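Local coordinates for competence damage-inducible protein A (Klebsiella pneumoniae subsp. pneumoniae MGH 78578, PDB 5V01), which is of unknown function but belongs to the CinA family, some members of which are nicotinamide mononucleotide deamidases, at residues A[7-12]-A[157-162]; A[31-36]-A[105-110]; A[75-80]-A[92-97]; A[85-90]-A[128-133]. All blocks are in the same frame, centred on the assembly; numbering follows the deposited sequence. Where two conformers were deposited one is given.

Contact 1 of 4, residues A[7-12]-A[157-162]; sequences EIDSDA and AVRYAL
The flat guanidinium of Arg159 lies against the loop backbone at Ser10 and Asp11. Ser10 O and Asp11 N sit over one of its faces, with Asp11 CA 3.2 Å above the plane. Water 1 lies in plane at its edge, and Asp9 OD1 is near the plane too. Arg159 was modelled in two conformers, and its contacts here are those of one of them. The contact sets the loop before helix 15-29 on helix 150-169, on the outer surface of one helical layer of an alpha-beta-alpha sandwich. The Tyr160 ring has Asp9 CA at its edge, while Ile8 CG2 and Asp9 CB approach obliquely. Ile8 CG2 comes within 3.7 Å of Tyr160 CE1, and Ile8 also packs on Ala163, Ala164 and Glu167 of the same helix. Tyr160 swings toward the loop because its CG is anti to the backbone N (chi1 -175°), and it meets Phe131 of the sheet edge-to-face.

Arg159 reaches out with a bend at chi3. In this conformer its NH2 donates to Asp11 OD1 at 2.7 Å in a salt bridge (N-H...O angle 143°). The oxygen is met on its anti side, and the carboxylate and guanidinium planes are far from coplanar. Ser10 O is close to the guanidinium but poorly angled, so it forms no hydrogen bond. Water 1 accepts from Arg159 NE and from Ser10 N, both at 3.2 Å. Water 2 bridges Asp9 and Arg159, weakly on the arginine side. Within the loop an ST turn forms: Ala12 N donates to Ser10 OG at 3.1 Å.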
# COMPACT_ATOMS: atom_id res chain seq x y z
N GLU A 7 -19.06 18.88 -1.44
CA GLU A 7 -18.78 18.48 -0.05
C GLU A 7 -17.78 17.33 -0.03
O GLU A 7 -16.88 17.30 0.81
CB GLU A 7 -20.05 18.03 0.70
CG GLU A 7 -20.97 19.15 1.14
CD GLU A 7 -20.30 20.15 2.06
OE1 GLU A 7 -20.16 21.32 1.66
OE2 GLU A 7 -19.92 19.76 3.19
N ILE A 8 -17.94 16.39 -0.97
CA ILE A 8 -17.18 15.13 -0.95
C ILE A 8 -15.92 15.25 -1.79
O ILE A 8 -14.87 14.78 -1.39
CB ILE A 8 -18.06 13.94 -1.41
CG1 ILE A 8 -19.42 13.94 -0.67
CG2 ILE A 8 -17.34 12.60 -1.20
CD1 ILE A 8 -19.35 13.74 0.84
N ASP A 9 -16.00 15.91 -2.96
CA ASP A 9 -14.83 16.20 -3.81
C ASP A 9 -14.46 17.67 -3.67
O ASP A 9 -14.91 18.51 -4.45
CB ASP A 9 -15.11 15.89 -5.28
CG ASP A 9 -13.88 16.14 -6.18
OD1 ASP A 9 -12.73 16.00 -5.70
OD2 ASP A 9 -14.07 16.50 -7.37
N SER A 10 -13.65 17.97 -2.66
CA SER A 10 -13.40 19.35 -2.26
C SER A 10 -12.01 19.50 -1.69
O SER A 10 -11.64 18.75 -0.80
CB SER A 10 -14.40 19.77 -1.19
OG SER A 10 -14.20 21.13 -0.82
N ASP A 11 -11.29 20.51 -2.17
CA ASP A 11 -9.99 20.88 -1.60
C ASP A 11 -10.12 21.45 -0.18
O ASP A 11 -9.12 21.60 0.51
CB ASP A 11 -9.27 21.88 -2.52
CG ASP A 11 -8.86 21.27 -3.87
OD1 ASP A 11 -9.16 20.09 -4.13
OD2 ASP A 11 -8.24 21.99 -4.68
N ALA A 12 -11.35 21.77 0.24
CA ALA A 12 -11.64 22.14 1.63
C ALA A 12 -11.65 20.96 2.61
O ALA A 12 -11.73 21.17 3.82
CB ALA A 12 -12.97 22.87 1.69
N ALA A 157 -7.77 11.80 -5.37
CA ALA A 157 -8.47 10.52 -5.39
C ALA A 157 -8.48 9.87 -4.01
O ALA A 157 -9.48 9.34 -3.57
CB ALA A 157 -7.82 9.59 -6.40
N VAL A 158 -7.36 9.95 -3.31
CA VAL A 158 -7.30 9.45 -1.94
C VAL A 158 -8.31 10.21 -1.04
O VAL A 158 -9.07 9.59 -0.29
CB VAL A 158 -5.87 9.58 -1.36
CG1 VAL A 158 -5.86 9.34 0.15
CG2 VAL A 158 -4.92 8.59 -2.07
N ARG A 159 -8.31 11.54 -1.14
CA ARG A 159 -9.22 12.36 -0.34
C ARG A 159 -10.68 12.02 -0.67
O ARG A 159 -11.52 11.88 0.22
CB ARG A 159 -8.93 13.84 -0.60
CG ARG A 159 -9.18 14.78 0.57
CD ARG A 159 -8.78 16.19 0.14
NE ARG A 159 -9.43 16.54 -1.12
CZ ARG A 159 -8.96 17.42 -2.00
NH1 ARG A 159 -7.83 18.08 -1.76
NH2 ARG A 159 -9.64 17.66 -3.12
N TYR A 160 -10.98 11.85 -1.96
CA TYR A 160 -12.36 11.53 -2.37
C TYR A 160 -12.78 10.17 -1.82
O TYR A 160 -13.89 10.01 -1.33
CB TYR A 160 -12.47 11.54 -3.90
CG TYR A 160 -13.88 11.32 -4.37
CD1 TYR A 160 -14.78 12.36 -4.32
CD2 TYR A 160 -14.34 10.07 -4.79
CE1 TYR A 160 -16.09 12.19 -4.71
CE2 TYR A 160 -15.65 9.91 -5.18
CZ TYR A 160 -16.52 10.97 -5.12
OH TYR A 160 -17.83 10.84 -5.49
N ALA A 161 -11.90 9.18 -1.93
CA ALA A 161 -12.22 7.86 -1.42
C ALA A 161 -12.60 7.90 0.05
O ALA A 161 -13.56 7.25 0.49
CB ALA A 161 -11.07 6.89 -1.63
N LEU A 162 -11.83 8.68 0.82
CA LEU A 162 -12.05 8.80 2.25
C LEU A 162 -13.29 9.63 2.58
O LEU A 162 -14.02 9.29 3.52
CB LEU A 162 -10.82 9.38 2.94
CG LEU A 162 -9.58 8.47 2.94
CD1 LEU A 162 -8.33 9.30 3.26
CD2 LEU A 162 -9.74 7.30 3.89
O HOH W 1 -12.44 15.35 -1.23
O HOH W 2 -11.04 15.03 -3.79
O HOH W 3 -6.61 19.31 1.04

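Contact 2 of 4, residues A[31-36]-A[105-110]; sequences WRLTTA and ADIAIA
Ile107, Ile109 and Thr34 lose the most surface where strands 33-36 and 107-110 run side by side. The strands are parallel neighbours inside the mixed five-stranded sheet, with their short axes 4.7 Å apart.

Ile107 meets two side chains. Its CG1 is anti to the carbonyl carbon (chi1 -61°), which carries CD1 to Trp31 CE3 at 3.7 Å. Its CG2 branch touches Leu33 CD1, also at 3.7 Å. The same leucine methyl lies 4.1 Å from Ile109 CG1. These residues share one face of the sheet, under helices 43-50 and 150-169.

Thr34 is on the other face, below helix 89-103. Its CG2 lies 3.7 Å from Ala105 CB and just as near Ala108 CB. Its OG1 bonds Thr60 O of the neighbouring strand 58-64.

The backbone ladder runs from Ile107 N to Arg32 O, then Thr34 N to Ile107 O, Ile109 N to Thr34 O and Ala36 N to Ile109 O. Before the strands begin, Asp106 OD2 accepts from Arg32 N at 2.9 Å through its anti lone pair, and Asp106 N bonds Arg32 O. Two donors grip Arg32 O. OD1 pairs with Arg136, which probably balances its charge; OD2 continues the backbone pairing through a side chain.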
# COMPACT_ATOMS: atom_id res chain seq x y z
N TRP A 31 -16.21 -2.29 12.91
CA TRP A 31 -15.96 -2.66 11.51
C TRP A 31 -14.51 -2.47 11.12
O TRP A 31 -13.82 -1.60 11.64
CB TRP A 31 -16.84 -1.85 10.56
CG TRP A 31 -18.33 -2.10 10.69
CD1 TRP A 31 -18.92 -3.11 11.35
CD2 TRP A 31 -19.37 -1.31 10.13
NE1 TRP A 31 -20.30 -3.00 11.25
CE2 TRP A 31 -20.59 -1.90 10.49
CE3 TRP A 31 -19.40 -0.16 9.34
CZ2 TRP A 31 -21.83 -1.37 10.11
CZ3 TRP A 31 -20.62 0.37 8.96
CH2 TRP A 31 -21.82 -0.25 9.34
N ARG A 32 -14.07 -3.29 10.16
CA ARG A 32 -12.72 -3.25 9.66
C ARG A 32 -12.73 -2.98 8.17
O ARG A 32 -13.59 -3.48 7.43
CB ARG A 32 -11.99 -4.55 9.98
CG ARG A 32 -11.90 -4.78 11.47
CD ARG A 32 -11.01 -5.95 11.82
NE ARG A 32 -9.60 -5.64 11.64
CZ ARG A 32 -8.85 -4.89 12.46
NH1 ARG A 32 -9.36 -4.35 13.58
NH2 ARG A 32 -7.57 -4.70 12.18
N LEU A 33 -11.77 -2.17 7.76
CA LEU A 33 -11.61 -1.68 6.40
C LEU A 33 -10.37 -2.32 5.77
O LEU A 33 -9.37 -2.54 6.46
CB LEU A 33 -11.41 -0.16 6.48
CG LEU A 33 -11.11 0.61 5.21
CD1 LEU A 33 -12.27 0.56 4.21
CD2 LEU A 33 -10.77 2.05 5.57
N THR A 34 -10.41 -2.52 4.45
CA THR A 34 -9.26 -2.98 3.66
C THR A 34 -9.26 -2.21 2.34
O THR A 34 -10.29 -1.66 1.93
CB THR A 34 -9.30 -4.48 3.44
OG1 THR A 34 -8.10 -4.91 2.86
CG2 THR A 34 -10.43 -4.90 2.56
N THR A 35 -8.10 -2.15 1.70
CA THR A 35 -7.94 -1.35 0.49
C THR A 35 -7.16 -2.06 -0.59
O THR A 35 -6.20 -2.80 -0.30
CB THR A 35 -7.24 -0.00 0.78
OG1 THR A 35 -5.95 -0.22 1.36
CG2 THR A 35 -8.08 0.87 1.66
N ALA A 36 -7.53 -1.77 -1.84
CA ALA A 36 -6.79 -2.24 -3.02
C ALA A 36 -6.60 -1.05 -3.95
O ALA A 36 -7.56 -0.39 -4.32
CB ALA A 36 -7.54 -3.36 -3.73
N ALA A 105 -12.43 -8.52 5.78
CA ALA A 105 -12.87 -7.23 6.29
C ALA A 105 -14.37 -7.05 6.07
O ALA A 105 -15.03 -7.83 5.39
CB ALA A 105 -12.10 -6.13 5.57
N ASP A 106 -14.90 -6.00 6.68
CA ASP A 106 -16.30 -5.61 6.49
C ASP A 106 -16.49 -4.67 5.29
O ASP A 106 -17.54 -4.70 4.63
CB ASP A 106 -16.80 -4.92 7.75
CG ASP A 106 -16.68 -5.79 8.97
OD1 ASP A 106 -17.53 -6.69 9.08
OD2 ASP A 106 -15.78 -5.56 9.81
N ILE A 107 -15.50 -3.80 5.06
CA ILE A 107 -15.56 -2.81 4.00
C ILE A 107 -14.27 -2.84 3.20
O ILE A 107 -13.19 -2.88 3.79
CB ILE A 107 -15.78 -1.38 4.55
CG1 ILE A 107 -17.12 -1.32 5.31
CG2 ILE A 107 -15.75 -0.35 3.43
CD1 ILE A 107 -17.19 -0.22 6.35
N ALA A 108 -14.39 -2.81 1.88
CA ALA A 108 -13.24 -2.73 0.97
C ALA A 108 -13.42 -1.52 0.06
O ALA A 108 -14.51 -1.26 -0.45
CB ALA A 108 -13.11 -4.01 0.13
N ILE A 109 -12.35 -0.78 -0.12
CA ILE A 109 -12.26 0.26 -1.15
C ILE A 109 -11.27 -0.19 -2.19
O ILE A 109 -10.16 -0.60 -1.84
CB ILE A 109 -11.85 1.62 -0.59
CG1 ILE A 109 -12.86 2.07 0.46
CG2 ILE A 109 -11.72 2.62 -1.72
CD1 ILE A 109 -12.50 3.33 1.19
N ALA A 110 -11.69 -0.11 -3.46
CA ALA A 110 -10.77 -0.25 -4.59
C ALA A 110 -10.77 1.02 -5.41
O ALA A 110 -11.81 1.62 -5.59
CB ALA A 110 -11.14 -1.45 -5.47

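Contact 3 of 4, residues A[75-80]-A[92-97]; sequences QVRAET and VQEMSS
Glu94 reaches from helix 89-103 to the linker at Val76 and Arg77 and to the first turn of helix 78-84 at Thr80, and its side chain can be followed outward. CB lies 4.1 Å from Val76 CG2, its apolar neighbour. From there the chain stays extended beyond CG (chi2 -176°), which carries the carboxylate straight to the linker and Thr80. CD comes near Thr80 OG1. Of the two oxygens, OE1 accepts from Arg77 N at 2.9 Å. That bond is almost straight, at 171°, and the donor lies nearly along the C-O axis. Val76 CG1 sits beside the same oxygen at 3.5 Å.

Here three helices meet on one side of the alpha-beta-alpha sandwich. Gln75 leaves helix 67-74 with positive phi, and Arg77 is the N-cap residue of helix 78-84. Glu94 thus ties the link between these two helices to helix 89-103, which packs on the central strands.

OE2, the other oxygen, accepts from Thr80 OG1 at 2.6 Å on its syn side. The hydroxyl stands 32° out of the carboxylate plane and comes from the opposite direction to the glutamate chain. Thr80 CG2 is also close to OE2, at 3.6 Å. The Arg77 side chain crosses Glu94 at about a right angle, its aliphatic part passing by the oxygens. Its guanidinium gives only a nearby positive charge, since no N-H points at the carboxylate. Next along the helix, Met95 CG lies 3.9 Å from Val76 CG2, and Met95 also touches Lys70 and Leu74 of helix 67-74.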
# COMPACT_ATOMS: atom_id res chain seq x y z
N GLN A 75 -7.43 -11.96 -7.95
CA GLN A 75 -8.25 -12.87 -8.77
C GLN A 75 -9.18 -12.11 -9.70
O GLN A 75 -10.24 -12.60 -10.09
CB GLN A 75 -9.02 -13.89 -7.93
CG GLN A 75 -8.15 -14.81 -7.11
CD GLN A 75 -7.66 -14.15 -5.84
OE1 GLN A 75 -8.43 -13.51 -5.13
NE2 GLN A 75 -6.37 -14.29 -5.57
N VAL A 76 -8.77 -10.92 -10.15
CA VAL A 76 -9.53 -10.22 -11.19
C VAL A 76 -9.47 -11.11 -12.42
O VAL A 76 -8.42 -11.64 -12.77
CB VAL A 76 -8.97 -8.80 -11.44
CG1 VAL A 76 -9.67 -8.14 -12.62
CG2 VAL A 76 -9.10 -7.93 -10.19
N ARG A 77 -10.61 -11.27 -13.08
CA ARG A 77 -10.69 -12.15 -14.26
C ARG A 77 -9.95 -11.56 -15.44
O ARG A 77 -10.10 -10.39 -15.77
CB ARG A 77 -12.13 -12.34 -14.69
CG ARG A 77 -12.99 -13.04 -13.68
CD ARG A 77 -14.39 -13.11 -14.26
NE ARG A 77 -15.29 -13.84 -13.39
CZ ARG A 77 -16.60 -13.96 -13.59
NH1 ARG A 77 -17.16 -13.39 -14.64
NH2 ARG A 77 -17.33 -14.66 -12.75
N ALA A 78 -9.22 -12.41 -16.17
CA ALA A 78 -8.53 -11.96 -17.38
C ALA A 78 -9.53 -11.35 -18.39
O ALA A 78 -9.25 -10.34 -19.03
CB ALA A 78 -7.76 -13.11 -18.02
N GLU A 79 -10.67 -12.02 -18.51
CA GLU A 79 -11.75 -11.61 -19.38
C GLU A 79 -12.26 -10.20 -19.07
O GLU A 79 -12.53 -9.40 -19.97
CB GLU A 79 -12.86 -12.65 -19.27
CG GLU A 79 -12.42 -14.05 -19.71
CD GLU A 79 -11.38 -14.74 -18.82
OE1 GLU A 79 -11.39 -14.61 -17.54
OE2 GLU A 79 -10.55 -15.47 -19.46
N THR A 80 -12.36 -9.89 -17.78
CA THR A 80 -12.80 -8.56 -17.33
C THR A 80 -11.82 -7.49 -17.77
O THR A 80 -12.20 -6.43 -18.29
CB THR A 80 -12.99 -8.54 -15.81
OG1 THR A 80 -14.02 -9.49 -15.48
CG2 THR A 80 -13.37 -7.15 -15.33
N VAL A 92 -12.89 -2.41 -10.77
CA VAL A 92 -12.91 -2.00 -9.36
C VAL A 92 -13.87 -2.87 -8.54
O VAL A 92 -13.61 -3.16 -7.38
CB VAL A 92 -13.13 -0.48 -9.11
CG1 VAL A 92 -11.91 0.32 -9.55
CG2 VAL A 92 -14.43 0.05 -9.69
N GLN A 93 -14.99 -3.30 -9.15
CA GLN A 93 -15.86 -4.27 -8.46
C GLN A 93 -15.08 -5.53 -8.08
O GLN A 93 -15.11 -5.97 -6.93
CB GLN A 93 -17.07 -4.66 -9.30
CG GLN A 93 -18.09 -3.56 -9.43
CD GLN A 93 -19.14 -3.82 -10.48
OE1 GLN A 93 -18.89 -4.49 -11.49
NE2 GLN A 93 -20.32 -3.27 -10.26
N GLU A 94 -14.38 -6.11 -9.06
CA GLU A 94 -13.66 -7.35 -8.80
C GLU A 94 -12.47 -7.15 -7.84
O GLU A 94 -12.20 -8.01 -7.00
CB GLU A 94 -13.22 -8.01 -10.10
CG GLU A 94 -14.40 -8.56 -10.90
CD GLU A 94 -13.99 -9.30 -12.15
OE1 GLU A 94 -12.83 -9.65 -12.28
OE2 GLU A 94 -14.84 -9.56 -13.03
N MET A 95 -11.79 -6.01 -7.97
CA MET A 95 -10.70 -5.68 -7.01
C MET A 95 -11.25 -5.62 -5.59
O MET A 95 -10.64 -6.18 -4.66
CB MET A 95 -10.05 -4.34 -7.35
CG MET A 95 -9.17 -4.34 -8.55
SD MET A 95 -8.54 -2.72 -9.02
CE MET A 95 -7.40 -2.39 -7.69
N SER A 96 -12.40 -4.95 -5.41
CA SER A 96 -12.97 -4.77 -4.08
C SER A 96 -13.38 -6.12 -3.49
O SER A 96 -13.16 -6.38 -2.33
CB SER A 96 -14.13 -3.77 -4.09
OG SER A 96 -15.33 -4.31 -4.64
N SER A 97 -13.97 -6.99 -4.33
CA SER A 97 -14.35 -8.31 -3.86
C SER A 97 -13.12 -9.15 -3.47
O SER A 97 -13.15 -9.86 -2.44
CB SER A 97 -15.16 -9.06 -4.92
OG SER A 97 -16.36 -8.38 -5.18
O HOH W 4 -13.13 -11.72 -9.78

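Contact 4 of 4, residues A[85-90]-A[128-133]; sequences SAVSEA and TVWFAW
This contact places the N-cap of helix 89-103 over Trp130 of strand 128-135, on the side of the alpha-beta-alpha sandwich where helices 67-74 and 78-84 also lie. Ser88 is the cap residue. Its OG donates to Ser85 O at 2.7 Å and also bonds Cys91 N in the first turn. Just before it, Ser85 OG accepts from Val87 N, an ST turn.

The indole lies flat beneath this backbone. Glu89 N stands 3.5 Å above its plane, over the centre, and Ser88 C is on the same face nearer the rim. No hydrogen bond crosses the contact; the backbone packs on the ring face. Glu89 CB adds a CH-pi interaction, 3.8 Å from the centroid of the six-membered ring and 18° off its normal. With CG anti to the backbone N (chi1 -173°) the glutamate chain runs on past Trp130 CZ3, and OE2 reaches Thr141 OG1 on strand 138-145. Trp130 also touches Arg143 of that strand.

Val87 closes the other end of the indole. Its CG1 sits at the edge, in the ring plane, 4.0 Å from Trp130 CD1.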
# COMPACT_ATOMS: atom_id res chain seq x y z
N SER A 85 -10.86 -3.22 -19.46
CA SER A 85 -9.62 -2.61 -18.97
C SER A 85 -9.61 -2.53 -17.45
O SER A 85 -10.64 -2.71 -16.79
CB SER A 85 -9.33 -1.23 -19.57
OG SER A 85 -9.93 -0.19 -18.81
N ALA A 86 -8.44 -2.24 -16.92
CA ALA A 86 -8.30 -2.07 -15.48
C ALA A 86 -8.96 -0.80 -14.94
O ALA A 86 -9.26 -0.74 -13.74
CB ALA A 86 -6.84 -2.08 -15.10
N VAL A 87 -9.17 0.20 -15.80
CA VAL A 87 -9.83 1.45 -15.39
C VAL A 87 -11.27 1.34 -15.84
O VAL A 87 -11.64 1.75 -16.94
CB VAL A 87 -9.10 2.68 -15.92
CG1 VAL A 87 -9.83 3.97 -15.53
CG2 VAL A 87 -7.68 2.73 -15.38
N SER A 88 -12.06 0.72 -14.99
CA SER A 88 -13.44 0.39 -15.31
C SER A 88 -14.21 0.04 -14.05
O SER A 88 -13.64 -0.36 -13.02
CB SER A 88 -13.50 -0.81 -16.28
OG SER A 88 -13.05 -2.02 -15.66
N GLU A 89 -15.51 0.20 -14.14
CA GLU A 89 -16.41 -0.27 -13.10
C GLU A 89 -16.21 -1.76 -12.78
O GLU A 89 -16.11 -2.14 -11.63
CB GLU A 89 -17.87 -0.02 -13.51
CG GLU A 89 -18.84 -0.34 -12.39
CD GLU A 89 -20.28 -0.04 -12.72
OE1 GLU A 89 -20.71 -0.34 -13.83
OE2 GLU A 89 -20.99 0.46 -11.83
N ALA A 90 -16.15 -2.61 -13.81
CA ALA A 90 -16.04 -4.04 -13.59
C ALA A 90 -14.76 -4.42 -12.86
O ALA A 90 -14.77 -5.26 -11.96
CB ALA A 90 -16.14 -4.80 -14.90
N THR A 128 -9.05 10.30 -15.07
CA THR A 128 -10.21 9.46 -14.85
C THR A 128 -9.90 8.38 -13.82
O THR A 128 -8.95 7.63 -13.98
CB THR A 128 -10.65 8.75 -16.13
OG1 THR A 128 -10.87 9.71 -17.18
CG2 THR A 128 -11.93 7.93 -15.89
N VAL A 129 -10.72 8.31 -12.77
CA VAL A 129 -10.50 7.36 -11.68
C VAL A 129 -11.83 6.71 -11.30
O VAL A 129 -12.83 7.41 -11.09
CB VAL A 129 -9.89 8.04 -10.43
CG1 VAL A 129 -9.60 6.99 -9.35
CG2 VAL A 129 -8.62 8.81 -10.78
N TRP A 130 -11.83 5.38 -11.26
CA TRP A 130 -12.94 4.58 -10.77
C TRP A 130 -12.74 4.17 -9.31
O TRP A 130 -11.63 3.82 -8.90
CB TRP A 130 -13.17 3.33 -11.62
CG TRP A 130 -13.99 3.55 -12.86
CD1 TRP A 130 -13.54 3.75 -14.14
CD2 TRP A 130 -15.42 3.56 -12.93
NE1 TRP A 130 -14.60 3.90 -15.00
CE2 TRP A 130 -15.77 3.78 -14.29
CE3 TRP A 130 -16.43 3.39 -11.98
CZ2 TRP A 130 -17.10 3.85 -14.72
CZ3 TRP A 130 -17.76 3.48 -12.42
CH2 TRP A 130 -18.07 3.69 -13.77
N PHE A 131 -13.83 4.21 -8.56
CA PHE A 131 -13.89 3.86 -7.16
C PHE A 131 -14.93 2.79 -6.94
O PHE A 131 -16.00 2.86 -7.58
CB PHE A 131 -14.31 5.08 -6.33
CG PHE A 131 -13.34 6.23 -6.40
CD1 PHE A 131 -13.38 7.12 -7.45
CD2 PHE A 131 -12.36 6.40 -5.42
CE1 PHE A 131 -12.48 8.15 -7.54
CE2 PHE A 131 -11.45 7.44 -5.50
CZ PHE A 131 -11.51 8.33 -6.55
N ALA A 132 -14.66 1.87 -6.02
CA ALA A 132 -15.66 0.95 -5.48
C ALA A 132 -15.61 0.95 -3.97
O ALA A 132 -14.50 0.91 -3.40
CB ALA A 132 -15.43 -0.46 -5.99
N TRP A 133 -16.77 1.01 -3.32
CA TRP A 133 -16.88 0.85 -1.88
C TRP A 133 -17.79 -0.35 -1.69
O TRP A 133 -18.95 -0.34 -2.14
CB TRP A 133 -17.47 2.10 -1.19
CG TRP A 133 -16.74 3.35 -1.42
CD1 TRP A 133 -15.85 3.98 -0.54
CD2 TRP A 133 -16.84 4.22 -2.55
NE1 TRP A 133 -15.41 5.14 -1.08
CE2 TRP A 133 -15.99 5.32 -2.31
CE3 TRP A 133 -17.61 4.21 -3.73
CZ2 TRP A 133 -15.86 6.38 -3.21
CZ3 TRP A 133 -17.47 5.26 -4.61
CH2 TRP A 133 -16.62 6.33 -4.35

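Contact 1 opens first, at 7-12, and closes last, at 157-162, so the loop it makes encloses all the others. It fixes the N-terminal loop to helix 150-169. Contact 2 starts at 31-36 and closes at 105-110, joining two central strands. Contact 3 falls wholly within that span and links the helix junction at 75-80 to helix 89-103. Contact 4 starts at 85-90, inside the loops of contacts 2 and 3, and ends beyond both at 128-133, so it crosses each. It carries helix 89-103 to the neighbouring strand 128-135. Contacts 2 and 4 meet within the sheet, while contacts 1 and 3 lie on opposite sides of the chain's centre.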